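Local coordinates for ACP (Streptomyces sp. MSC090213JE08, PDB 6KXF), which probably carries the growing polyketide chain on a phosphopantetheine arm and presents it to the ketosynthase/chain length factor in ishigamide biosynthesis, at residues D46-S49 / A50-E54; V58-M61 / N62-P65. All coordinates share one frame; numbering follows the deposited sequence.

Overall arrangement
Contact 1 (46-49 with 50-54) lies in the middle and later turns of helix 41-55; contact 2 (58-61 with 62-65) follows it along the chain, in the loop leading to helix 72-81. Their centres are 11 Å apart, and they meet through Leu48 and Glu52. The Glu52 OE2 atom lies 3.0 Å from Ile59 N, probably a hydrogen bond, while Leu48 CD1 packs on Ile59 CG2 at 3.8 Å and on Leu64 CD2 at 3.9 Å. The bound octenoyl phosphopantetheine analogue, with an amide in place of the thioester, touches Ser41, Leu42 and Ile45 at the start of the helix. From it the side chains of Asp46 and Leu64 are about 10 Å and 7 Å away.

Contact 1: residues D46-S49 / A50-E54; sequences DVLS and ALEME
Leu48 and Glu52 lie one turn apart on helix 41-55, the recognition helix of the acyl carrier protein fold, which starts at the ligand-contacting Ser41. Glu52 is worth following outward. Its CB sits 3.6 Å from Leu48 O, the same carbonyl that accepts the Glu52 backbone N-H. With CG placed beside its own backbone N (chi1 -84°), the chain leans back over the preceding turn, and CG comes 4.0 Å from Leu48 CD2. From there it runs extended and crosses that methyl: the Glu52 CD atom is 3.7 Å from Leu48 CD2, with the two carboxylate oxygens only slightly farther from it. The apolar flank of the glutamate is thus laid on leucine while its oxygens go elsewhere, OE1 to a salt bridge with a basic side chain of another protein's chain and OE2 to Ile59 of the following loop. Trimming Glu52 to an alanine here would probably leave that basic group without its counter-charge, Ile59 N without its acceptor, and Leu48 CD2 without its cover.

The backbone is regular along the whole stretch. Its straightest bond runs from Leu51 N to Val47 O, 3.0 Å at 176°. Leu51 CG crowds the same Val47 O at 3.1 Å, a tight approach. Val47 and Ala50 both pack on helix 8-20, the former on Asn19 and Ile20 and the latter on Ile15 and Asn19, so this flank of helix 41-55 is packed against helix 8-20. Ser49 faces a partner protein, and its OG shares a weak hydrogen bond with the backbone of that chain. Beside it, the Met53 chain bends at its last torsion (chi3 -43°) and folds back, bringing its CE methyl 4.0 Å from Ser49 O.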
ATOM      1  N   ASP C  46      23.458   7.441   3.504  1.00 53.65           N
ATOM      2  CA  ASP C  46      23.879   6.225   4.233  1.00 62.59           C
ATOM      3  C   ASP C  46      25.237   6.489   4.925  1.00 61.23           C
ATOM      4  O   ASP C  46      25.444   6.040   6.068  1.00 57.01           O
ATOM      5  CB  ASP C  46      23.900   4.999   3.306  1.00 68.99           C
ATOM      6  CG  ASP C  46      23.022   3.813   3.711  1.00 76.53           C
ATOM      7  OD1 ASP C  46      22.663   3.671   4.920  1.00 69.16           O
ATOM      8  OD2 ASP C  46      22.717   3.006   2.807  1.00 90.04           O
ATOM      9  N   VAL C  47      26.136   7.252   4.273  1.00 58.31           N
ATOM     10  CA  VAL C  47      27.487   7.524   4.840  1.00 66.07           C
ATOM     11  C   VAL C  47      27.380   8.533   5.987  1.00 61.80           C
ATOM     12  O   VAL C  47      27.961   8.293   7.040  1.00 64.49           O
ATOM     13  CB  VAL C  47      28.557   7.960   3.817  1.00 63.66           C
ATOM     14  CG1 VAL C  47      28.424   7.225   2.496  1.00 63.85           C
ATOM     15  CG2 VAL C  47      28.612   9.456   3.590  1.00 70.78           C
ATOM     16  N   LEU C  48      26.627   9.624   5.805  1.00 59.19           N
ATOM     17  CA  LEU C  48      26.446  10.587   6.908  1.00 58.05           C
ATOM     18  C   LEU C  48      25.817   9.864   8.118  1.00 60.12           C
ATOM     19  O   LEU C  48      26.272  10.050   9.265  1.00 57.74           O
ATOM     20  CB  LEU C  48      25.619  11.784   6.421  1.00 56.29           C
ATOM     21  CG  LEU C  48      25.304  12.831   7.491  1.00 55.36           C
ATOM     22  CD1 LEU C  48      24.966  14.171   6.849  1.00 54.24           C
ATOM     23  CD2 LEU C  48      24.173  12.365   8.415  1.00 56.17           C
ATOM     24  N   SER C  49      24.839   8.980   7.858  1.00 58.65           N
ATOM     25  CA  SER C  49      24.120   8.229   8.919  1.00 62.82           C
ATOM     26  C   SER C  49      25.073   7.291   9.669  1.00 60.95           C
ATOM     27  O   SER C  49      24.953   7.142  10.899  1.00 55.24           O
ATOM     28  CB  SER C  49      22.936   7.441   8.397  1.00 60.46           C
ATOM     29  OG  SER C  49      22.279   6.748   9.481  1.00 69.15           O
ATOM     30  N   ALA C  50      25.950   6.611   8.918  1.00 61.56           N
ATOM     31  CA  ALA C  50      26.957   5.667   9.493  1.00 64.52           C
ATOM     32  C   ALA C  50      27.979   6.425  10.368  1.00 57.25           C
ATOM     33  O   ALA C  50      28.224   6.040  11.500  1.00 63.67           O
ATOM     34  CB  ALA C  50      27.636   4.877   8.389  1.00 58.60           C
ATOM     35  N   LEU C  51      28.526   7.535   9.865  1.00 58.01           N
ATOM     36  CA  LEU C  51      29.456   8.350  10.656  1.00 63.12           C
ATOM     37  C   LEU C  51      28.802   8.782  11.980  1.00 67.53           C
ATOM     38  O   LEU C  51      29.408   8.623  13.040  1.00 72.35           O
ATOM     39  CB  LEU C  51      29.903   9.564   9.841  1.00 61.56           C
ATOM     40  CG  LEU C  51      30.575   9.251   8.505  1.00 71.20           C
ATOM     41  CD1 LEU C  51      30.908  10.528   7.749  1.00 72.20           C
ATOM     42  CD2 LEU C  51      31.823   8.401   8.711  1.00 77.31           C
ATOM     43  N   GLU C  52      27.573   9.326  11.918  1.00 62.33           N
ATOM     44  CA  GLU C  52      26.856   9.806  13.095  1.00 56.58           C
ATOM     45  C   GLU C  52      26.809   8.707  14.164  1.00 59.91           C
ATOM     46  O   GLU C  52      27.057   8.947  15.344  1.00 58.54           O
ATOM     47  CB  GLU C  52      25.419  10.209  12.736  1.00 61.69           C
ATOM     48  CG  GLU C  52      25.244  11.617  12.183  1.00 64.34           C
ATOM     49  CD  GLU C  52      23.786  12.090  12.111  1.00 69.33           C
ATOM     50  OE1 GLU C  52      22.890  11.251  11.907  1.00 63.17           O
ATOM     51  OE2 GLU C  52      23.540  13.292  12.284  1.00 64.15           O
ATOM     52  N   MET C  53      26.452   7.492  13.739  1.00 60.74           N
ATOM     53  CA  MET C  53      26.298   6.373  14.650  1.00 67.92           C
ATOM     54  C   MET C  53      27.657   5.954  15.226  1.00 75.84           C
ATOM     55  O   MET C  53      27.746   5.682  16.426  1.00 75.68           O
ATOM     56  CB  MET C  53      25.665   5.175  13.945  1.00 68.64           C
ATOM     57  CG  MET C  53      24.874   4.299  14.885  1.00 75.74           C
ATOM     58  SD  MET C  53      23.963   3.030  13.994  1.00 92.43           S
ATOM     59  CE  MET C  53      23.309   3.947  12.591  1.00 85.61           C
ATOM     60  N   GLU C  54      28.687   5.904  14.367  1.00 68.94           N
ATOM     61  CA  GLU C  54      30.037   5.486  14.748  1.00 76.98           C
ATOM     62  C   GLU C  54      30.509   6.296  15.960  1.00 73.69           C
ATOM     63  O   GLU C  54      30.999   5.733  16.933  1.00 79.63           O
ATOM     64  CB  GLU C  54      31.020   5.681  13.590  1.00 86.54           C
ATOM     65  CG  GLU C  54      32.404   5.078  13.827  1.00 86.04           C
ATOM     66  CD  GLU C  54      32.474   3.559  13.885  1.00 88.90           C
ATOM     67  OE1 GLU C  54      33.538   3.036  14.252  1.00 97.09           O
ATOM     68  OE2 GLU C  54      31.468   2.897  13.566  1.00 85.60           O
TER

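Contact 2: residues V58-M61 / N62-P65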
ATOM      1  N   VAL C  58      26.303  14.432  15.765  1.00 64.25           N
ATOM      2  CA  VAL C  58      25.274  14.933  14.882  1.00 61.30           C
ATOM      3  C   VAL C  58      25.964  15.721  13.779  1.00 65.28           C
ATOM      4  O   VAL C  58      26.677  16.680  14.075  1.00 68.79           O
ATOM      5  CB  VAL C  58      24.254  15.813  15.629  1.00 63.62           C
ATOM      6  CG1 VAL C  58      23.207  16.379  14.676  1.00 54.85           C
ATOM      7  CG2 VAL C  58      23.602  15.057  16.776  1.00 58.42           C
ATOM      8  N   ILE C  59      25.729  15.305  12.529  1.00 57.28           N
ATOM      9  CA  ILE C  59      26.139  16.045  11.353  1.00 59.12           C
ATOM     10  C   ILE C  59      24.891  16.684  10.736  1.00 63.16           C
ATOM     11  O   ILE C  59      23.881  16.006  10.505  1.00 71.70           O
ATOM     12  CB  ILE C  59      26.862  15.138  10.345  1.00 54.72           C
ATOM     13  CG1 ILE C  59      28.011  14.352  10.986  1.00 61.69           C
ATOM     14  CG2 ILE C  59      27.331  15.955   9.154  1.00 63.64           C
ATOM     15  CD1 ILE C  59      28.550  13.224  10.125  1.00 64.57           C
ATOM     16  N   ASP C  60      24.977  17.990  10.481  1.00 66.76           N
ATOM     17  CA  ASP C  60      23.900  18.756   9.895  1.00 68.78           C
ATOM     18  C   ASP C  60      23.746  18.300   8.443  1.00 65.98           C
ATOM     19  O   ASP C  60      24.722  18.328   7.677  1.00 65.58           O
ATOM     20  CB  ASP C  60      24.168  20.256  10.054  1.00 75.66           C
ATOM     21  CG  ASP C  60      23.222  21.150   9.279  1.00 77.95           C
ATOM     22  OD1 ASP C  60      22.064  20.743   9.082  1.00 80.13           O
ATOM     23  OD2 ASP C  60      23.665  22.236   8.861  1.00 87.19           O
ATOM     24  N   MET C  61      22.526  17.885   8.070  1.00 62.88           N
ATOM     25  CA  MET C  61      22.311  17.250   6.752  1.00 68.87           C
ATOM     26  C   MET C  61      22.268  18.290   5.621  1.00 64.30           C
ATOM     27  O   MET C  61      22.254  17.919   4.446  1.00 67.72           O
ATOM     28  CB  MET C  61      21.069  16.347   6.740  1.00 58.27           C
ATOM     29  CG  MET C  61      21.276  15.134   7.639  1.00 57.76           C
ATOM     30  SD  MET C  61      19.975  13.872   7.596  1.00 56.48           S
ATOM     31  CE  MET C  61      20.245  13.215   5.957  1.00 53.20           C
ATOM     32  N   ASN C  62      22.361  19.581   5.962  1.00 73.94           N
ATOM     33  CA  ASN C  62      22.636  20.639   4.960  1.00 77.48           C
ATOM     34  C   ASN C  62      24.138  20.724   4.648  1.00 68.72           C
ATOM     35  O   ASN C  62      24.547  21.646   3.988  1.00 83.70           O
ATOM     36  CB  ASN C  62      22.148  22.026   5.398  1.00 73.87           C
ATOM     37  CG  ASN C  62      20.659  22.087   5.665  1.00 73.70           C
ATOM     38  OD1 ASN C  62      20.246  22.415   6.777  1.00 71.21           O
ATOM     39  ND2 ASN C  62      19.853  21.771   4.664  1.00 63.52           N
ATOM     40  N   GLU C  63      24.945  19.774   5.129  1.00 73.41           N
ATOM     41  CA  GLU C  63      26.379  19.723   4.806  1.00 73.77           C
ATOM     42  C   GLU C  63      26.676  18.517   3.905  1.00 75.60           C
ATOM     43  O   GLU C  63      27.861  18.162   3.705  1.00 72.05           O
ATOM     44  CB  GLU C  63      27.188  19.694   6.104  1.00 81.41           C
ATOM     45  CG  GLU C  63      28.226  20.802   6.191  1.00 89.83           C
ATOM     46  CD  GLU C  63      28.299  21.496   7.537  1.00 92.08           C
ATOM     47  OE1 GLU C  63      27.801  22.637   7.633  1.00 91.25           O
ATOM     48  OE2 GLU C  63      28.850  20.892   8.482  1.00 99.73           O
ATOM     49  N   LEU C  64      25.607  17.909   3.359  1.00 75.27           N
ATOM     50  CA  LEU C  64      25.691  16.794   2.383  1.00 76.56           C
ATOM     51  C   LEU C  64      26.318  17.272   1.073  1.00 83.21           C
ATOM     52  O   LEU C  64      27.125  16.546   0.492  1.00 75.59           O
ATOM     53  CB  LEU C  64      24.302  16.201   2.102  1.00 73.43           C
ATOM     54  CG  LEU C  64      23.801  15.144   3.087  1.00 72.69           C
ATOM     55  CD1 LEU C  64      22.324  14.863   2.849  1.00 70.51           C
ATOM     56  CD2 LEU C  64      24.614  13.854   2.994  1.00 69.21           C
ATOM     57  N   PRO C  65      25.941  18.457   0.529  1.00 78.28           N
ATOM     58  CA  PRO C  65      26.568  18.961  -0.695  1.00 92.56           C
ATOM     59  C   PRO C  65      28.088  19.231  -0.626  1.00 98.69           C
ATOM     60  O   PRO C  65      28.668  19.611  -1.646  1.00100.99           O
ATOM     61  CB  PRO C  65      25.812  20.272  -0.977  1.00 87.38           C
ATOM     62  CG  PRO C  65      24.494  20.120  -0.242  1.00 83.98           C
ATOM     63  CD  PRO C  65      24.851  19.327   0.996  1.00 78.20           C
TER
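Asp60 accepts one sound hydrogen bond, from Glu63 N, and one weak one, from Asn62 N. The backbone bond, Glu63 N to Asp60 O, is 2.9 Å long and bent to 141°, with the donor standing above the carbonyl plane; it closes a beta turn through Met61 and Asn62. In the weak side-chain bond, Asn62 N reaches Asp60 OD1 at 3.3 Å, although the line is nearly straight (172°). Asp60 can offer this oxygen because its CG swings anti to the backbone N (chi1 170°), carrying the carboxylate forward along the turn.

Asp60 OD2 and Glu63 OE1 are 4.3 Å apart, so the two carboxylates probably repel each other somewhat. The glutamate also has a long, weak ion pair with Lys66, which would probably ease the repulsion.

The apolar contact is made by Met61 and Leu64, which lie side by side and point the same way. The methionine bends at its last torsion, bringing CE 4.1 Å from Leu64 CD1, and that same leucine methyl sits 3.4 Å from Met61 O. Both side chains rest on Ile45 of helix 41-55, a residue of the ligand pocket. Residues 60-63 thus form a beta turn with a weakly bonded Asx turn over it, in the loop that flanks the phosphopantetheine site of a carrier protein.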